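Local coordinates for DNA repair protein RAD7 (Saccharomyces cerevisiae, PDB 5ZB2) that works in the global genome repair complex, promoting nucleotide excision repair of nontranscribed DNA, and here contributes its leucine-rich repeat part, which binds Elongin-C, at residues V45-L50 / K73-R78; N173-C178 / A197-Y202; E264-E269 / V291-L296; T375-F380 / L395-R400. One frame throughout, in Å; residues are numbered along the deposited sequence.

In the fold
All four contacts follow one another in series along the chain; none nests in or crosses another. Interaction 1 closes a loop round helix 50-59, tying the connection after the long helix 8-41 to the lead-in of strand 78-81, the first strand of the leucine-rich repeat solenoid. Interaction 2 joins helix 168-178 to the short helix 199-202, with strand 184-188 between them. Interaction 3 pairs the loops that precede strands 270-272 and 298-300, enclosing helix 281-290. Interaction 4 sets strand 396-398 beside 376-378 at the far end of the solenoid. Interactions 2 and 4, centres 42 Å apart, lie on opposite sides of the chain's centre.

Interaction 1. Residues V45-L50 / K73-R78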
loop_
_atom_site.group_PDB
_atom_site.type_symbol
_atom_site.label_atom_id
_atom_site.label_comp_id
_atom_site.label_asym_id
_atom_site.label_seq_id
_atom_site.Cartn_x
_atom_site.Cartn_y
_atom_site.Cartn_z
ATOM N N VAL A 45 20.006 1.519 18.741
ATOM C CA VAL A 45 19.522 2.870 19.003
ATOM C C VAL A 45 18.352 2.789 19.972
ATOM O O VAL A 45 17.333 2.149 19.686
ATOM C CB VAL A 45 19.125 3.588 17.697
ATOM C CG1 VAL A 45 18.100 2.773 16.912
ATOM C CG2 VAL A 45 18.601 4.993 17.986
ATOM N N SER A 46 18.498 3.419 21.132
ATOM C CA SER A 46 17.411 3.464 22.092
ATOM C C SER A 46 16.281 4.343 21.568
ATOM O O SER A 46 16.448 5.129 20.631
ATOM C CB SER A 46 17.906 4.001 23.434
ATOM O OG SER A 46 18.401 5.321 23.287
ATOM N N THR A 47 15.113 4.207 22.195
ATOM C CA THR A 47 13.976 5.028 21.803
ATOM C C THR A 47 14.222 6.497 22.107
ATOM O O THR A 47 13.660 7.368 21.435
ATOM C CB THR A 47 12.717 4.545 22.516
ATOM O OG1 THR A 47 12.911 4.628 23.931
ATOM C CG2 THR A 47 12.413 3.109 22.134
ATOM N N ALA A 48 15.065 6.791 23.100
ATOM C CA ALA A 48 15.334 8.175 23.466
ATOM C C ALA A 48 16.068 8.932 22.367
ATOM O O ALA A 48 16.034 10.167 22.357
ATOM C CB ALA A 48 16.146 8.230 24.761
ATOM N N ASN A 49 16.728 8.225 21.450
ATOM C CA ASN A 49 17.477 8.844 20.367
ATOM C C ASN A 49 16.784 8.736 19.016
ATOM O O ASN A 49 17.330 9.224 18.019
ATOM C CB ASN A 49 18.873 8.218 20.269
ATOM C CG ASN A 49 19.835 8.772 21.299
ATOM O OD1 ASN A 49 19.790 9.957 21.628
ATOM N ND2 ASN A 49 20.715 7.918 21.808
ATOM N N LEU A 50 15.602 8.117 18.946
ATOM C CA LEU A 50 14.940 7.944 17.657
ATOM C C LEU A 50 14.583 9.289 17.034
ATOM O O LEU A 50 14.714 9.470 15.818
ATOM C CB LEU A 50 13.692 7.074 17.814
ATOM C CG LEU A 50 13.918 5.567 17.976
ATOM C CD1 LEU A 50 12.587 4.846 18.126
ATOM C CD2 LEU A 50 14.703 4.977 16.806
ATOM N N LYS A 73 8.092 -0.682 14.535
ATOM C CA LYS A 73 7.991 -1.663 15.615
ATOM C C LYS A 73 8.867 -1.273 16.809
ATOM O O LYS A 73 9.719 -2.035 17.269
ATOM C CB LYS A 73 8.345 -3.064 15.105
ATOM C CG LYS A 73 7.315 -3.675 14.152
ATOM C CD LYS A 73 5.899 -3.688 14.734
ATOM C CE LYS A 73 5.829 -4.366 16.096
ATOM N NZ LYS A 73 4.460 -4.288 16.685
ATOM N N THR A 74 8.633 -0.063 17.307
ATOM C CA THR A 74 9.227 0.415 18.547
ATOM C C THR A 74 8.112 0.754 19.529
ATOM O O THR A 74 6.936 0.821 19.165
ATOM C CB THR A 74 10.114 1.647 18.314
ATOM O OG1 THR A 74 9.295 2.811 18.142
ATOM C CG2 THR A 74 10.991 1.461 17.077
ATOM N N ASP A 75 8.487 0.963 20.789
ATOM C CA ASP A 75 7.543 1.411 21.805
ATOM C C ASP A 75 7.539 2.928 21.963
ATOM O O ASP A 75 7.107 3.437 23.002
ATOM C CB ASP A 75 7.841 0.732 23.147
ATOM C CG ASP A 75 9.238 1.021 23.654
ATOM O OD1 ASP A 75 10.153 1.165 22.822
ATOM O OD2 ASP A 75 9.421 1.097 24.887
ATOM N N LEU A 76 8.010 3.655 20.953
ATOM C CA LEU A 76 8.046 5.109 21.016
ATOM C C LEU A 76 6.629 5.674 21.039
ATOM O O LEU A 76 5.718 5.145 20.397
ATOM C CB LEU A 76 8.825 5.659 19.820
ATOM C CG LEU A 76 9.105 7.162 19.776
ATOM C CD1 LEU A 76 9.949 7.604 20.959
ATOM C CD2 LEU A 76 9.794 7.521 18.470
ATOM N N LYS A 77 6.445 6.758 21.791
ATOM C CA LYS A 77 5.138 7.390 21.948
ATOM C C LYS A 77 5.024 8.725 21.231
ATOM O O LYS A 77 3.958 9.045 20.705
ATOM C CB LYS A 77 4.829 7.587 23.436
ATOM C CG LYS A 77 4.641 6.281 24.200
ATOM C CD LYS A 77 5.008 6.420 25.668
ATOM C CE LYS A 77 4.077 7.369 26.405
ATOM N NZ LYS A 77 2.693 6.829 26.505
ATOM N N ARG A 78 6.097 9.511 21.196
ATOM C CA ARG A 78 6.104 10.819 20.553
ATOM C C ARG A 78 7.145 10.808 19.443
ATOM O O ARG A 78 8.339 10.642 19.709
ATOM C CB ARG A 78 6.405 11.923 21.568
ATOM C CG ARG A 78 5.434 11.957 22.744
ATOM C CD ARG A 78 5.812 13.029 23.753
ATOM N NE ARG A 78 7.138 12.804 24.323
ATOM C CZ ARG A 78 7.743 13.634 25.170
ATOM N NH1 ARG A 78 7.146 14.755 25.552
ATOM N NH2 ARG A 78 8.950 13.341 25.634
HETATM O O HOH W 1 12.414 1.376 24.882
#
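Two irregular segments meet here, with the CA atoms of Thr47 and Leu76 6.0 Å apart and no strand pairing between them; 45-50 turns into helix 50-59, while 73-78 runs up to strand 78-81. The apolar part of the contact is built on Leu50. Its CD1 lies 3.9 Å from CD2 of Leu76, the two leucines sliding past each other in opposite directions. The same CD1 meets Thr74 tip to tip, touching CB, OG1 and CG2 at nearly equal range, so one methyl group sits over the whole end of the threonine. Leu76 has its CG anti to the backbone N (chi1 -174°), and its two methyls divide the work: CD2 goes to Leu50, while CD1 rests 3.7 Å from the carbonyl O of Thr47.

Thr74 is held by its own segment. Its OG1 accepts the backbone N-H of Leu76 at 3.2 Å in a fairly straight bond, 162° at the hydrogen, which holds the oxygen and closes an ST turn. Toward the solvent, the side chains of Thr47 and Asp75 cross at about a right angle, with Thr47 CG2 3.1 Å from Asp75 OD1. A water donates to Asp75 OD2 at 3.0 Å and makes only a weak bond with Thr47 OG1, a loose polar link beside the apolar patch. Nearby, Val45 and Asn49 pack on Leu92 and Leu96 of the Elongin-C chain, and Thr74 touches Arg39 of helix 8-41. The contact sits at the N-terminal end of the leucine-rich repeat solenoid, where helix 50-59 begins and the chain leads into its first strand, 78-81.

Interaction 2. Residues N173-C178 / A197-Y202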
loop_
_atom_site.group_PDB
_atom_site.type_symbol
_atom_site.label_atom_id
_atom_site.label_comp_id
_atom_site.label_asym_id
_atom_site.label_seq_id
_atom_site.Cartn_x
_atom_site.Cartn_y
_atom_site.Cartn_z
ATOM N N ASN A 173 -15.819 21.831 11.314
ATOM C CA ASN A 173 -15.904 20.412 11.646
ATOM C C ASN A 173 -14.868 20.016 12.691
ATOM O O ASN A 173 -15.121 19.114 13.497
ATOM C CB ASN A 173 -15.741 19.562 10.386
ATOM C CG ASN A 173 -16.860 19.781 9.387
ATOM O OD1 ASN A 173 -16.613 20.037 8.209
ATOM N ND2 ASN A 173 -18.099 19.681 9.854
ATOM N N LEU A 174 -13.702 20.662 12.695
ATOM C CA LEU A 174 -12.743 20.437 13.770
ATOM C C LEU A 174 -13.330 20.855 15.111
ATOM O O LEU A 174 -13.260 20.112 16.097
ATOM C CB LEU A 174 -11.451 21.206 13.500
ATOM C CG LEU A 174 -10.488 21.298 14.689
ATOM C CD1 LEU A 174 -10.056 19.910 15.132
ATOM C CD2 LEU A 174 -9.275 22.156 14.357
ATOM N N LEU A 175 -13.906 22.057 15.164
ATOM C CA LEU A 175 -14.414 22.581 16.425
ATOM C C LEU A 175 -15.660 21.830 16.871
ATOM O O LEU A 175 -15.795 21.488 18.049
ATOM C CB LEU A 175 -14.705 24.072 16.285
ATOM C CG LEU A 175 -13.482 24.940 15.990
ATOM C CD1 LEU A 175 -13.895 26.382 15.746
ATOM C CD2 LEU A 175 -12.474 24.851 17.124
ATOM N N ILE A 176 -16.576 21.557 15.940
ATOM C CA ILE A 176 -17.785 20.815 16.280
ATOM C C ILE A 176 -17.431 19.445 16.847
ATOM O O ILE A 176 -18.012 19.008 17.845
ATOM C CB ILE A 176 -18.703 20.708 15.048
ATOM C CG1 ILE A 176 -19.290 22.084 14.717
ATOM C CG2 ILE A 176 -19.823 19.697 15.290
ATOM C CD1 ILE A 176 -20.111 22.128 13.439
ATOM N N ASN A 177 -16.473 18.748 16.232
ATOM C CA ASN A 177 -16.175 17.377 16.634
ATOM C C ASN A 177 -15.159 17.274 17.767
ATOM O O ASN A 177 -15.200 16.302 18.530
ATOM C CB ASN A 177 -15.667 16.573 15.434
ATOM C CG ASN A 177 -16.776 16.219 14.464
ATOM O OD1 ASN A 177 -17.533 15.277 14.694
ATOM N ND2 ASN A 177 -16.878 16.974 13.374
ATOM N N CYS A 178 -14.251 18.243 17.904
ATOM C CA CYS A 178 -13.159 18.128 18.860
ATOM C C CYS A 178 -12.963 19.361 19.732
ATOM O O CYS A 178 -12.042 19.370 20.556
ATOM C CB CYS A 178 -11.844 17.827 18.124
ATOM S SG CYS A 178 -11.965 16.473 16.928
ATOM N N ALA A 197 -13.268 34.018 14.447
ATOM C CA ALA A 197 -14.199 34.434 15.486
ATOM C C ALA A 197 -14.899 33.259 16.158
ATOM O O ALA A 197 -15.490 33.441 17.226
ATOM C CB ALA A 197 -15.240 35.383 14.891
ATOM N N LEU A 198 -14.859 32.066 15.563
ATOM C CA LEU A 198 -15.494 30.905 16.175
ATOM C C LEU A 198 -14.677 30.315 17.317
ATOM O O LEU A 198 -15.224 29.544 18.114
ATOM C CB LEU A 198 -15.740 29.816 15.123
ATOM C CG LEU A 198 -16.678 30.168 13.968
ATOM C CD1 LEU A 198 -16.702 29.049 12.940
ATOM C CD2 LEU A 198 -18.085 30.454 14.474
ATOM N N LEU A 199 -13.389 30.651 17.418
ATOM C CA LEU A 199 -12.542 30.011 18.424
ATOM C C LEU A 199 -13.033 30.256 19.846
ATOM O O LEU A 199 -13.078 29.293 20.630
ATOM C CB LEU A 199 -11.088 30.467 18.250
ATOM C CG LEU A 199 -10.402 30.170 16.902
ATOM C CD1 LEU A 199 -8.919 30.516 16.967
ATOM C CD2 LEU A 199 -10.581 28.724 16.465
ATOM N N PRO A 200 -13.404 31.475 20.252
ATOM C CA PRO A 200 -13.857 31.659 21.644
ATOM C C PRO A 200 -15.077 30.826 22.000
ATOM O O PRO A 200 -15.247 30.469 23.172
ATOM C CB PRO A 200 -14.156 33.166 21.726
ATOM C CG PRO A 200 -13.393 33.779 20.610
ATOM C CD PRO A 200 -13.369 32.751 19.516
ATOM N N GLN A 201 -15.926 30.490 21.024
ATOM C CA GLN A 201 -17.116 29.695 21.314
ATOM C C GLN A 201 -16.758 28.264 21.695
ATOM O O GLN A 201 -17.360 27.693 22.614
ATOM C CB GLN A 201 -18.052 29.681 20.104
ATOM C CG GLN A 201 -18.498 31.044 19.628
ATOM C CD GLN A 201 -19.570 30.954 18.561
ATOM O OE1 GLN A 201 -20.300 29.964 18.479
ATOM N NE2 GLN A 201 -19.667 31.985 17.733
ATOM N N TYR A 202 -15.795 27.661 20.996
ATOM C CA TYR A 202 -15.592 26.221 21.069
ATOM C C TYR A 202 -14.429 25.797 21.953
ATOM O O TYR A 202 -14.427 24.658 22.431
ATOM C CB TYR A 202 -15.368 25.653 19.664
ATOM C CG TYR A 202 -16.617 25.608 18.817
ATOM C CD1 TYR A 202 -17.479 24.520 18.876
ATOM C CD2 TYR A 202 -16.926 26.641 17.943
ATOM C CE1 TYR A 202 -18.617 24.468 18.103
ATOM C CE2 TYR A 202 -18.065 26.597 17.164
ATOM C CZ TYR A 202 -18.906 25.506 17.247
ATOM O OH TYR A 202 -20.041 25.450 16.472
#
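Leu175 of helix 168-178 packs against Tyr202 of the short helix 199-202, joining neighbouring elements on the helical side of the leucine-rich repeat solenoid. The tight part belongs to Leu175. Its CB stands over one face of the Tyr202 ring, offset toward the rim, in a CH-pi contact 3.8 Å from the ring centroid and 23° off the normal. Contact is closest at the root of the ring, where Leu175 CB lies 3.5 Å from Tyr202 CG. The two side chains cross at about a right angle: the leucine runs on past the ring, its CG placed beside the backbone N (chi1 -63°), and CD1 reaches CB of Leu198 at 3.9 Å and CD2 of Leu199 at 4.1 Å. This buried end continues into the core, where Leu199 also touches Leu185 of strand 184-188 and Leu230 of helix 224-234, and Leu175 meets Leu203.

The outer side is looser. Exposed Ile176 runs alongside the tyrosine, pointing the same way, with its CG1 4.2 Å from Tyr202 CE1. A serine in place of Tyr202 would probably uncover the flank of Leu175 and leave CG1 of Ile176 without the ring beside it. Between the two segments there is no polar bond. Within helix 168-178, Asn173 O takes two donors from one residue, the backbone N of Asn177 and its side-chain ND2, the latter at 2.8 Å and 163°. Back at the tyrosine, the phenolic oxygen completes its reach along the isoleucine: Tyr202 OH lies 3.9 Å from CG1 of Ile176.

Interaction 3. Residues E264-E269 / V291-L296; sequences EKCPLE and VELNNL
Backbone bonds join Glu264-Glu269 to Val291-Leu296 round Lys265. Glu292 N donates to Glu264 O at 2.8 Å, and Cys266 N returns a longer bond of 3.2 Å to Glu292 O, a single bridge that brackets Lys265.

Water takes over farther along. One molecule donates to Cys266 O at 2.6 Å and to Leu268 O, and accepts from Asn295 N, in the type I turn 293-296. A second accepts from Asn294 N and lies 3.1 Å from Cys266 O. CA-H...O contacts add to this, among them Glu269 CA to Asn295 O at 3.3 Å.

The charged pair is weaker: Lys265 and Glu292 run side by side, with NZ a long 3.7 Å from OE1.

Apolar contact centres on Cys266, whose SG, anti to the backbone N (chi1 180°), touches Leu293 CD2 at 3.5 Å. That sulfur also accepts from Leu268 N at 3.4 Å. Leu293 and, farther along, Leu296 pack on Leu315 of helix 309-320.

Successive leucine-rich repeats are thus joined here by direct backbone bonds round Lys265 and by water beside the turn 293-296, where the two segments lack direct bonds; the buried thiol serves both packing and polar bonding, while the long salt bridge probably adds little.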
loop_
_atom_site.group_PDB
_atom_site.type_symbol
_atom_site.label_atom_id
_atom_site.label_comp_id
_atom_site.label_asym_id
_atom_site.label_seq_id
_atom_site.Cartn_x
_atom_site.Cartn_y
_atom_site.Cartn_z
ATOM N N GLU A 264 -1.011 36.844 37.355
ATOM C CA GLU A 264 0.262 37.432 37.760
ATOM C C GLU A 264 1.336 36.362 37.898
ATOM O O GLU A 264 2.497 36.586 37.536
ATOM C CB GLU A 264 0.092 38.199 39.074
ATOM C CG GLU A 264 -1.095 39.151 39.084
ATOM C CD GLU A 264 -1.090 40.089 40.278
ATOM O OE1 GLU A 264 -0.731 41.273 40.103
ATOM O OE2 GLU A 264 -1.438 39.641 41.391
ATOM N N LYS A 265 0.969 35.197 38.432
ATOM C CA LYS A 265 1.830 34.017 38.400
ATOM C C LYS A 265 1.659 33.397 37.018
ATOM O O LYS A 265 0.922 32.429 36.814
ATOM C CB LYS A 265 1.467 33.039 39.512
ATOM C CG LYS A 265 1.244 33.679 40.872
ATOM C CD LYS A 265 2.476 34.419 41.360
ATOM C CE LYS A 265 2.228 35.074 42.708
ATOM N NZ LYS A 265 3.410 35.843 43.178
ATOM N N CYS A 266 2.342 33.989 36.049
ATOM C CA CYS A 266 2.094 33.660 34.651
ATOM C C CYS A 266 2.792 32.356 34.278
ATOM O O CYS A 266 4.014 32.258 34.414
ATOM C CB CYS A 266 2.581 34.784 33.755
ATOM S SG CYS A 266 2.314 34.445 32.022
ATOM N N PRO A 267 2.064 31.341 33.800
ATOM C CA PRO A 267 2.707 30.087 33.394
ATOM C C PRO A 267 3.274 30.087 31.984
ATOM O O PRO A 267 3.700 29.027 31.516
ATOM C CB PRO A 267 1.555 29.077 33.507
ATOM C CG PRO A 267 0.350 29.881 33.155
ATOM C CD PRO A 267 0.595 31.258 33.709
ATOM N N LEU A 268 3.298 31.224 31.292
ATOM C CA LEU A 268 3.743 31.240 29.902
ATOM C C LEU A 268 5.186 30.768 29.788
ATOM O O LEU A 268 6.081 31.269 30.476
ATOM C CB LEU A 268 3.604 32.640 29.310
ATOM C CG LEU A 268 2.192 33.111 28.951
ATOM C CD1 LEU A 268 2.256 34.542 28.448
ATOM C CD2 LEU A 268 1.549 32.205 27.905
ATOM N N GLU A 269 5.406 29.794 28.908
ATOM C CA GLU A 269 6.741 29.324 28.585
ATOM C C GLU A 269 7.205 29.770 27.209
ATOM O O GLU A 269 8.415 29.857 26.982
ATOM C CB GLU A 269 6.793 27.791 28.665
ATOM C CG GLU A 269 6.095 27.230 29.903
ATOM C CD GLU A 269 6.093 25.717 29.952
ATOM O OE1 GLU A 269 6.135 25.164 31.069
ATOM O OE2 GLU A 269 6.046 25.080 28.878
ATOM N N VAL A 291 2.968 41.168 35.624
ATOM C CA VAL A 291 3.024 39.719 35.740
ATOM C C VAL A 291 4.458 39.275 35.996
ATOM O O VAL A 291 5.421 40.014 35.780
ATOM C CB VAL A 291 2.453 39.024 34.486
ATOM C CG1 VAL A 291 1.022 39.475 34.242
ATOM C CG2 VAL A 291 3.325 39.304 33.263
ATOM N N GLU A 292 4.587 38.037 36.466
ATOM C CA GLU A 292 5.877 37.398 36.689
ATOM C C GLU A 292 6.043 36.284 35.666
ATOM O O GLU A 292 5.234 35.350 35.622
ATOM C CB GLU A 292 5.980 36.846 38.110
ATOM C CG GLU A 292 5.907 37.910 39.190
ATOM C CD GLU A 292 6.057 37.336 40.586
ATOM O OE1 GLU A 292 6.115 36.096 40.718
ATOM O OE2 GLU A 292 6.117 38.128 41.552
ATOM N N LEU A 293 7.087 36.386 34.846
ATOM C CA LEU A 293 7.318 35.430 33.771
ATOM C C LEU A 293 8.487 34.510 34.098
ATOM O O LEU A 293 9.445 34.412 33.323
ATOM C CB LEU A 293 7.573 36.178 32.464
ATOM C CG LEU A 293 6.412 37.071 32.025
ATOM C CD1 LEU A 293 6.858 38.078 30.982
ATOM C CD2 LEU A 293 5.282 36.211 31.489
ATOM N N ASN A 294 8.406 33.822 35.242
ATOM C CA ASN A 294 9.503 32.994 35.729
ATOM C C ASN A 294 9.681 31.705 34.938
ATOM O O ASN A 294 10.648 30.979 35.192
ATOM C CB ASN A 294 9.281 32.645 37.204
ATOM C CG ASN A 294 9.346 33.858 38.108
ATOM O OD1 ASN A 294 10.108 34.794 37.858
ATOM N ND2 ASN A 294 8.550 33.848 39.170
ATOM N N ASN A 295 8.785 31.400 33.999
ATOM C CA ASN A 295 8.852 30.160 33.234
ATOM C C ASN A 295 9.056 30.397 31.743
ATOM O O ASN A 295 8.981 29.444 30.959
ATOM C CB ASN A 295 7.580 29.336 33.457
ATOM C CG ASN A 295 7.333 29.030 34.922
ATOM O OD1 ASN A 295 6.596 29.746 35.603
ATOM N ND2 ASN A 295 7.951 27.964 35.418
ATOM N N LEU A 296 9.315 31.633 31.327
ATOM C CA LEU A 296 9.419 31.937 29.906
ATOM C C LEU A 296 10.722 31.376 29.348
ATOM O O LEU A 296 11.814 31.791 29.750
ATOM C CB LEU A 296 9.332 33.443 29.682
ATOM C CG LEU A 296 9.161 33.903 28.232
ATOM C CD1 LEU A 296 7.856 33.397 27.641
ATOM C CD2 LEU A 296 9.232 35.421 28.145
HETATM O O HOH W 2 6.136 32.584 32.971
HETATM O O HOH W 3 5.925 32.510 36.801
#

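Interaction 4. Residues T375-F380 / L395-R400; sequences TVIDVF and LTLIGR
Val379 N donates to Ile398 O at 2.8 Å, almost straight at 167°, and heads a ladder of four backbone bonds between 375-380 and 395-400. Ile398 N to Ile377 O, Ile377 N to Thr396 O and Thr396 N to Thr375 O carry it back, the last at 3.0 Å. Thr396 OG1 adds a weak second bond to Thr375 O. Where the ladder ends, Asp378 OD1 accepts the N-H of Phe380 at 2.9 Å, closing an Asx turn. The CG of Asp378 lies anti to the backbone N (chi1 -166°), which turns OD1 to the N-H of Phe380.

Strands 376-378 and 396-398 are parallel, 25° apart in direction, and are the last two of the leucine-rich repeat solenoid; strand 350-352 continues the pairing beyond 376-378. On the face bearing Val376, Asp378, Thr396 and Ile398, Ile398 bends back across the neighbouring strand, so that its CD1 meets Val376 CG1 at 3.5 Å and its CG1 lies 3.7 Å from Asp378 CB. A leucine at Asp378 would probably leave the Phe380 N-H without its acceptor and free the turn to shift.

On the face bearing Ile377 and Leu397, Ile377 CD1 touches CD1 of Leu395, just before the strand, at 3.7 Å, and Ile377 CB meets Leu397 CD2; Ile364 of helix 361-370 packs on both Ile377 and Leu397. Gly399 follows with backbone angles that themselves call for glycine, and a beta carbon there would also clash with Phe380 N. The CA of Gly399 comes to the edge of the Phe380 ring, near its plane, 3.9 Å from CD2.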
loop_
_atom_site.group_PDB
_atom_site.type_symbol
_atom_site.label_atom_id
_atom_site.label_comp_id
_atom_site.label_asym_id
_atom_site.label_seq_id
_atom_site.Cartn_x
_atom_site.Cartn_y
_atom_site.Cartn_z
ATOM N N THR A 375 25.656 31.094 22.957
ATOM C CA THR A 375 26.518 30.452 21.974
ATOM C C THR A 375 26.373 31.004 20.562
ATOM O O THR A 375 27.327 30.916 19.786
ATOM C CB THR A 375 26.249 28.939 21.932
ATOM O OG1 THR A 375 24.945 28.696 21.392
ATOM C CG2 THR A 375 26.330 28.341 23.331
ATOM N N VAL A 376 25.219 31.564 20.204
ATOM C CA VAL A 376 24.984 32.082 18.861
ATOM C C VAL A 376 24.315 33.445 18.960
ATOM O O VAL A 376 23.365 33.629 19.729
ATOM C CB VAL A 376 24.122 31.116 18.020
ATOM C CG1 VAL A 376 23.895 31.678 16.616
ATOM C CG2 VAL A 376 24.774 29.740 17.950
ATOM N N ILE A 377 24.811 34.396 18.173
ATOM C CA ILE A 377 24.225 35.726 18.058
ATOM C C ILE A 377 24.147 36.066 16.578
ATOM O O ILE A 377 25.180 36.145 15.902
ATOM C CB ILE A 377 25.041 36.795 18.809
ATOM C CG1 ILE A 377 25.156 36.450 20.297
ATOM C CG2 ILE A 377 24.405 38.176 18.627
ATOM C CD1 ILE A 377 26.117 37.359 21.048
ATOM N N ASP A 378 22.933 36.270 16.077
ATOM C CA ASP A 378 22.737 36.674 14.692
ATOM C C ASP A 378 22.830 38.193 14.605
ATOM O O ASP A 378 22.031 38.903 15.224
ATOM C CB ASP A 378 21.390 36.176 14.165
ATOM C CG ASP A 378 21.280 36.281 12.654
ATOM O OD1 ASP A 378 21.899 37.194 12.061
ATOM O OD2 ASP A 378 20.578 35.439 12.055
ATOM N N VAL A 379 23.813 38.685 13.852
ATOM C CA VAL A 379 24.029 40.114 13.673
ATOM C C VAL A 379 23.834 40.527 12.215
ATOM O O VAL A 379 24.347 41.556 11.784
ATOM C CB VAL A 379 25.422 40.534 14.185
ATOM C CG1 VAL A 379 25.542 40.269 15.683
ATOM C CG2 VAL A 379 26.517 39.808 13.417
ATOM N N PHE A 380 23.089 39.732 11.454
ATOM C CA PHE A 380 22.850 40.045 10.053
ATOM C C PHE A 380 22.243 41.434 9.926
ATOM O O PHE A 380 21.208 41.727 10.532
ATOM C CB PHE A 380 21.929 38.996 9.432
ATOM C CG PHE A 380 21.761 39.147 7.950
ATOM C CD1 PHE A 380 20.816 40.017 7.429
ATOM C CD2 PHE A 380 22.552 38.421 7.075
ATOM C CE1 PHE A 380 20.663 40.158 6.063
ATOM C CE2 PHE A 380 22.404 38.557 5.709
ATOM C CZ PHE A 380 21.458 39.427 5.201
ATOM N N LEU A 395 31.477 31.331 21.651
ATOM C CA LEU A 395 30.470 32.177 21.025
ATOM C C LEU A 395 30.789 32.352 19.548
ATOM O O LEU A 395 31.938 32.623 19.183
ATOM C CB LEU A 395 30.400 33.539 21.718
ATOM C CG LEU A 395 29.183 34.410 21.391
ATOM C CD1 LEU A 395 28.868 35.318 22.568
ATOM C CD2 LEU A 395 29.401 35.244 20.130
ATOM N N THR A 396 29.769 32.202 18.704
ATOM C CA THR A 396 29.906 32.359 17.265
ATOM C C THR A 396 28.889 33.379 16.771
ATOM O O THR A 396 27.736 33.384 17.214
ATOM C CB THR A 396 29.703 31.025 16.535
ATOM O OG1 THR A 396 28.322 30.652 16.590
ATOM C CG2 THR A 396 30.544 29.931 17.179
ATOM N N LEU A 397 29.321 34.239 15.855
ATOM C CA LEU A 397 28.469 35.269 15.277
ATOM C C LEU A 397 28.099 34.877 13.854
ATOM O O LEU A 397 28.980 34.582 13.038
ATOM C CB LEU A 397 29.167 36.631 15.283
ATOM C CG LEU A 397 29.629 37.177 16.637
ATOM C CD1 LEU A 397 30.254 38.551 16.454
ATOM C CD2 LEU A 397 28.486 37.241 17.637
ATOM N N ILE A 398 26.802 34.881 13.561
ATOM C CA ILE A 398 26.290 34.569 12.232
ATOM C C ILE A 398 25.690 35.834 11.637
ATOM O O ILE A 398 25.207 36.717 12.356
ATOM C CB ILE A 398 25.254 33.423 12.274
ATOM C CG1 ILE A 398 24.104 33.770 13.227
ATOM C CG2 ILE A 398 25.934 32.125 12.686
ATOM C CD1 ILE A 398 23.040 32.694 13.359
ATOM N N GLY A 399 25.733 35.924 10.311
ATOM C CA GLY A 399 25.247 37.101 9.621
ATOM C C GLY A 399 26.299 38.153 9.353
ATOM O O GLY A 399 25.964 39.339 9.256
ATOM N N ARG A 400 27.561 37.759 9.230
ATOM C CA ARG A 400 28.636 38.699 8.962
ATOM C C ARG A 400 28.610 39.134 7.498
ATOM O O ARG A 400 27.840 38.622 6.680
ATOM C CB ARG A 400 29.986 38.070 9.304
ATOM C CG ARG A 400 30.038 37.398 10.670
ATOM C CD ARG A 400 29.844 38.397 11.795
ATOM N NE ARG A 400 30.930 39.372 11.856
ATOM C CZ ARG A 400 32.098 39.159 12.457
ATOM N NH1 ARG A 400 33.022 40.109 12.461
ATOM N NH2 ARG A 400 32.352 37.999 13.050
#